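Local structure of nuclear hormone receptor HR38 (Drosophila melanogaster, 1PDU) at residues S14-T26 / I144-T156. The protein mediates an atypical ecdysteroid signalling pathway as an orphan nuclear receptor. Sequence-based numbering, arbitrary orientation.
Sequences SLITALVRSHVDT and IDISAFACLCALT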
loop_
_atom_site.group_PDB
_atom_site.type_symbol
_atom_site.label_atom_id
_atom_site.label_comp_id
_atom_site.label_asym_id
_atom_site.label_seq_id
_atom_site.Cartn_x
_atom_site.Cartn_y
_atom_site.Cartn_z
ATOM N N SER A 14 3.023 -20.755 9.685
ATOM C CA SER A 14 3.521 -19.613 10.441
ATOM C C SER A 14 2.937 -18.288 9.946
ATOM O O SER A 14 2.516 -18.152 8.789
ATOM C CB SER A 14 5.044 -19.541 10.352
ATOM O OG SER A 14 5.463 -19.180 9.044
ATOM N N LEU A 15 2.924 -17.310 10.842
ATOM C CA LEU A 15 2.406 -15.996 10.525
ATOM C C LEU A 15 3.100 -15.385 9.304
ATOM O O LEU A 15 2.433 -14.908 8.384
ATOM C CB LEU A 15 2.565 -15.080 11.736
ATOM C CG LEU A 15 2.166 -13.614 11.561
ATOM C CD1 LEU A 15 0.751 -13.507 11.017
ATOM C CD2 LEU A 15 2.293 -12.908 12.903
ATOM N N ILE A 16 4.429 -15.416 9.277
ATOM C CA ILE A 16 5.142 -14.827 8.156
ATOM C C ILE A 16 4.857 -15.540 6.834
ATOM O O ILE A 16 4.808 -14.904 5.788
ATOM C CB ILE A 16 6.673 -14.752 8.430
ATOM C CG1 ILE A 16 7.359 -13.944 7.323
ATOM C CG2 ILE A 16 7.274 -16.147 8.535
ATOM C CD1 ILE A 16 8.808 -13.588 7.632
ATOM N N THR A 17 4.657 -16.853 6.865
ATOM C CA THR A 17 4.349 -17.571 5.630
ATOM C C THR A 17 2.901 -17.256 5.235
ATOM O O THR A 17 2.558 -17.217 4.059
ATOM C CB THR A 17 4.542 -19.115 5.786
ATOM O OG1 THR A 17 5.939 -19.418 5.894
ATOM C CG2 THR A 17 3.974 -19.859 4.584
ATOM N N ALA A 18 2.049 -17.016 6.218
ATOM C CA ALA A 18 0.663 -16.697 5.900
ATOM C C ALA A 18 0.650 -15.318 5.232
ATOM O O ALA A 18 -0.087 -15.076 4.265
ATOM C CB ALA A 18 -0.189 -16.682 7.179
ATOM N N LEU A 19 1.485 -14.422 5.750
ATOM C CA LEU A 19 1.563 -13.082 5.210
ATOM C C LEU A 19 2.135 -13.089 3.804
ATOM O O LEU A 19 1.563 -12.487 2.904
ATOM C CB LEU A 19 2.394 -12.179 6.127
ATOM C CG LEU A 19 1.764 -11.812 7.478
ATOM C CD1 LEU A 19 2.602 -10.760 8.167
ATOM C CD2 LEU A 19 0.343 -11.286 7.275
ATOM N N VAL A 20 3.252 -13.778 3.613
ATOM C CA VAL A 20 3.882 -13.840 2.298
ATOM C C VAL A 20 2.946 -14.449 1.266
ATOM O O VAL A 20 2.889 -13.991 0.121
ATOM C CB VAL A 20 5.194 -14.656 2.332
ATOM C CG1 VAL A 20 5.764 -14.792 0.930
ATOM C CG2 VAL A 20 6.202 -13.959 3.212
ATOM N N ARG A 21 2.213 -15.483 1.666
ATOM C CA ARG A 21 1.278 -16.124 0.746
ATOM C C ARG A 21 0.151 -15.166 0.393
ATOM O O ARG A 21 -0.306 -15.139 -0.744
ATOM C CB ARG A 21 0.696 -17.409 1.352
ATOM C CG ARG A 21 1.695 -18.551 1.437
ATOM C CD ARG A 21 1.056 -19.832 1.957
ATOM N NE ARG A 21 2.036 -20.911 2.073
ATOM C CZ ARG A 21 1.775 -22.102 2.602
ATOM N NH1 ARG A 21 2.728 -23.026 2.669
ATOM N NH2 ARG A 21 0.558 -22.367 3.074
ATOM N N SER A 22 -0.300 -14.382 1.368
ATOM C CA SER A 22 -1.366 -13.425 1.115
ATOM C C SER A 22 -0.842 -12.385 0.139
ATOM O O SER A 22 -1.519 -12.040 -0.835
ATOM C CB SER A 22 -1.799 -12.737 2.404
ATOM O OG SER A 22 -2.141 -13.697 3.385
ATOM N N HIS A 23 0.365 -11.887 0.406
ATOM C CA HIS A 23 0.968 -10.903 -0.473
ATOM C C HIS A 23 0.978 -11.475 -1.895
ATOM O O HIS A 23 0.427 -10.867 -2.807
ATOM C CB HIS A 23 2.397 -10.571 -0.034
ATOM C CG HIS A 23 3.154 -9.752 -1.035
ATOM N ND1 HIS A 23 2.885 -8.418 -1.267
ATOM C CD2 HIS A 23 4.123 -10.095 -1.915
ATOM C CE1 HIS A 23 3.651 -7.977 -2.249
ATOM N NE2 HIS A 23 4.411 -8.975 -2.660
ATOM N N VAL A 24 1.584 -12.651 -2.070
ATOM C CA VAL A 24 1.674 -13.297 -3.382
ATOM C C VAL A 24 0.297 -13.499 -4.032
ATOM O O VAL A 24 0.099 -13.157 -5.199
ATOM C CB VAL A 24 2.419 -14.675 -3.288
ATOM C CG1 VAL A 24 2.427 -15.383 -4.643
ATOM C CG2 VAL A 24 3.845 -14.460 -2.819
ATOM N N ASP A 25 -0.656 -14.030 -3.274
ATOM C CA ASP A 25 -1.999 -14.267 -3.793
ATOM C C ASP A 25 -2.742 -12.982 -4.196
ATOM O O ASP A 25 -3.701 -13.035 -4.972
ATOM C CB ASP A 25 -2.825 -15.036 -2.760
ATOM C CG ASP A 25 -2.232 -16.406 -2.439
ATOM O OD1 ASP A 25 -2.654 -17.013 -1.425
ATOM O OD2 ASP A 25 -1.350 -16.883 -3.196
ATOM N N THR A 26 -2.312 -11.836 -3.673
ATOM C CA THR A 26 -2.958 -10.574 -4.012
ATOM C C THR A 26 -2.070 -9.624 -4.819
ATOM O O THR A 26 -2.393 -8.453 -4.970
ATOM C CB THR A 26 -3.458 -9.836 -2.748
ATOM O OG1 THR A 26 -2.354 -9.547 -1.880
ATOM C CG2 THR A 26 -4.481 -10.681 -2.012
ATOM N N ILE A 144 14.558 -4.968 0.497
ATOM C CA ILE A 144 13.586 -5.638 1.343
ATOM C C ILE A 144 13.073 -6.878 0.612
ATOM O O ILE A 144 12.523 -6.770 -0.484
ATOM C CB ILE A 144 12.403 -4.683 1.660
ATOM C CG1 ILE A 144 12.931 -3.433 2.380
ATOM C CG2 ILE A 144 11.350 -5.397 2.506
ATOM C CD1 ILE A 144 11.910 -2.321 2.541
ATOM N N ASP A 145 13.272 -8.055 1.205
ATOM C CA ASP A 145 12.793 -9.283 0.572
ATOM C C ASP A 145 11.273 -9.392 0.738
ATOM O O ASP A 145 10.668 -8.652 1.525
ATOM C CB ASP A 145 13.497 -10.528 1.148
ATOM C CG ASP A 145 13.408 -10.620 2.666
ATOM O OD1 ASP A 145 12.373 -10.229 3.254
ATOM O OD2 ASP A 145 14.381 -11.108 3.273
ATOM N N ILE A 146 10.661 -10.309 -0.007
ATOM C CA ILE A 146 9.218 -10.476 0.029
ATOM C C ILE A 146 8.645 -10.749 1.420
ATOM O O ILE A 146 7.577 -10.242 1.762
ATOM C CB ILE A 146 8.772 -11.568 -0.978
ATOM C CG1 ILE A 146 7.293 -11.372 -1.304
ATOM C CG2 ILE A 146 9.028 -12.971 -0.420
ATOM C CD1 ILE A 146 6.825 -12.174 -2.506
ATOM N N SER A 147 9.360 -11.516 2.235
ATOM C CA SER A 147 8.895 -11.820 3.588
ATOM C C SER A 147 8.881 -10.566 4.467
ATOM O O SER A 147 7.959 -10.351 5.257
ATOM C CB SER A 147 9.803 -12.861 4.256
ATOM O OG SER A 147 9.867 -14.061 3.514
ATOM N N ALA A 148 9.924 -9.752 4.352
ATOM C CA ALA A 148 10.007 -8.548 5.153
ATOM C C ALA A 148 8.950 -7.561 4.665
ATOM O O ALA A 148 8.317 -6.881 5.465
ATOM C CB ALA A 148 11.410 -7.935 5.056
ATOM N N PHE A 149 8.741 -7.506 3.353
ATOM C CA PHE A 149 7.759 -6.578 2.810
ATOM C C PHE A 149 6.344 -6.909 3.258
ATOM O O PHE A 149 5.573 -6.011 3.617
ATOM C CB PHE A 149 7.797 -6.557 1.287
ATOM C CG PHE A 149 6.862 -5.558 0.691
ATOM C CD1 PHE A 149 7.064 -4.195 0.896
ATOM C CD2 PHE A 149 5.734 -5.972 -0.007
ATOM C CE1 PHE A 149 6.146 -3.260 0.415
ATOM C CE2 PHE A 149 4.816 -5.053 -0.489
ATOM C CZ PHE A 149 5.013 -3.697 -0.281
ATOM N N ALA A 150 6.005 -8.195 3.221
ATOM C CA ALA A 150 4.682 -8.642 3.622
ATOM C C ALA A 150 4.410 -8.169 5.054
ATOM O O ALA A 150 3.308 -7.695 5.362
ATOM C CB ALA A 150 4.583 -10.165 3.524
ATOM N N CYS A 151 5.419 -8.279 5.919
ATOM C CA CYS A 151 5.281 -7.838 7.301
ATOM C C CYS A 151 5.119 -6.325 7.334
ATOM O O CYS A 151 4.314 -5.796 8.098
ATOM C CB CYS A 151 6.503 -8.246 8.127
ATOM S SG CYS A 151 6.664 -10.022 8.368
ATOM N N LEU A 152 5.882 -5.631 6.498
ATOM C CA LEU A 152 5.811 -4.178 6.433
ATOM C C LEU A 152 4.382 -3.743 6.056
ATOM O O LEU A 152 3.851 -2.763 6.589
ATOM C CB LEU A 152 6.827 -3.677 5.406
ATOM C CG LEU A 152 8.303 -3.728 5.810
ATOM C CD1 LEU A 152 9.151 -2.994 4.774
ATOM C CD2 LEU A 152 8.474 -3.103 7.187
ATOM N N CYS A 153 3.750 -4.489 5.156
ATOM C CA CYS A 153 2.382 -4.186 4.751
ATOM C C CYS A 153 1.412 -4.431 5.896
ATOM O O CYS A 153 0.580 -3.586 6.202
ATOM C CB CYS A 153 1.964 -5.051 3.569
ATOM S SG CYS A 153 2.734 -4.597 2.023
ATOM N N ALA A 154 1.515 -5.601 6.520
ATOM C CA ALA A 154 0.630 -5.945 7.620
ATOM C C ALA A 154 0.797 -4.934 8.743
ATOM O O ALA A 154 -0.156 -4.643 9.471
ATOM C CB ALA A 154 0.928 -7.350 8.115
ATOM N N LEU A 155 2.004 -4.390 8.879
ATOM C CA LEU A 155 2.267 -3.405 9.924
ATOM C C LEU A 155 1.717 -2.035 9.551
ATOM O O LEU A 155 1.530 -1.178 10.411
ATOM C CB LEU A 155 3.760 -3.305 10.208
ATOM C CG LEU A 155 4.362 -4.438 11.041
ATOM C CD1 LEU A 155 5.861 -4.191 11.186
ATOM C CD2 LEU A 155 3.692 -4.515 12.418
ATOM N N THR A 156 1.460 -1.821 8.268
ATOM C CA THR A 156 0.895 -0.555 7.831
ATOM C C THR A 156 -0.588 -0.580 8.194
ATOM O O THR A 156 -1.178 0.441 8.533
ATOM C CB THR A 156 1.043 -0.377 6.316
ATOM O OG1 THR A 156 2.434 -0.406 5.971
ATOM C CG2 THR A 156 0.434 0.946 5.867
#
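Helix 15-25 lies almost perpendicular across helix 146-156, at 88° with the axes 8.4 Å apart, and Val20 and Ala150 mark the crossing point, where their CA atoms come within 5.4 Å. The small Ala150 permits this approach: its CB rests against the backbone of the first helix, 3.8 Å from Leu19 C, with Val20 N nearly as near. Around it the larger side chains divide by branch. Leu19 sends CD1 along the second helix to Ala154 CB at 3.8 Å and also touches Cys151, whose SG meets both Leu19 CD1 and Ile16 CG1. Val20 splits its methyls, CG2 lying over Ser147 CA at 3.5 Å while CG1 meets Ile146 CG2. Ile16, extended with CG1 anti to the backbone N, brings CD1 to Ser147 CB.

This crossing belongs to the mainly helical, three-layered fold of the nuclear-receptor ligand-binding domain, in which the N-terminal helix 15-25 packs across helix 146-156, with Phe66 of helix 45-67 touching both Ser22 and Cys153. No hydrogen bond links the two segments, and the contact is held by apolar and aromatic packing. His23 and Phe149 form the aromatic part of the contact. The CA-CB bond of His23 points toward helix 146-156, and with CG anti to the backbone N (chi1 170°) the ring meets Phe149 and Ile146. The edge of Phe149 turns toward the imidazole face in an offset edge-to-face pair, planes at 78° and centroids 5.4 Å apart. The closest atoms of the pair are His23 CE1 and Phe149 CE2, at 3.6 Å. Ile146 CD1 comes to the edge of the imidazole, 3.5 Å from His23 CD2, and also reaches Val24 CG2 near the exposed margin. Phe149 also stacks with Tyr99 of helix 78-100.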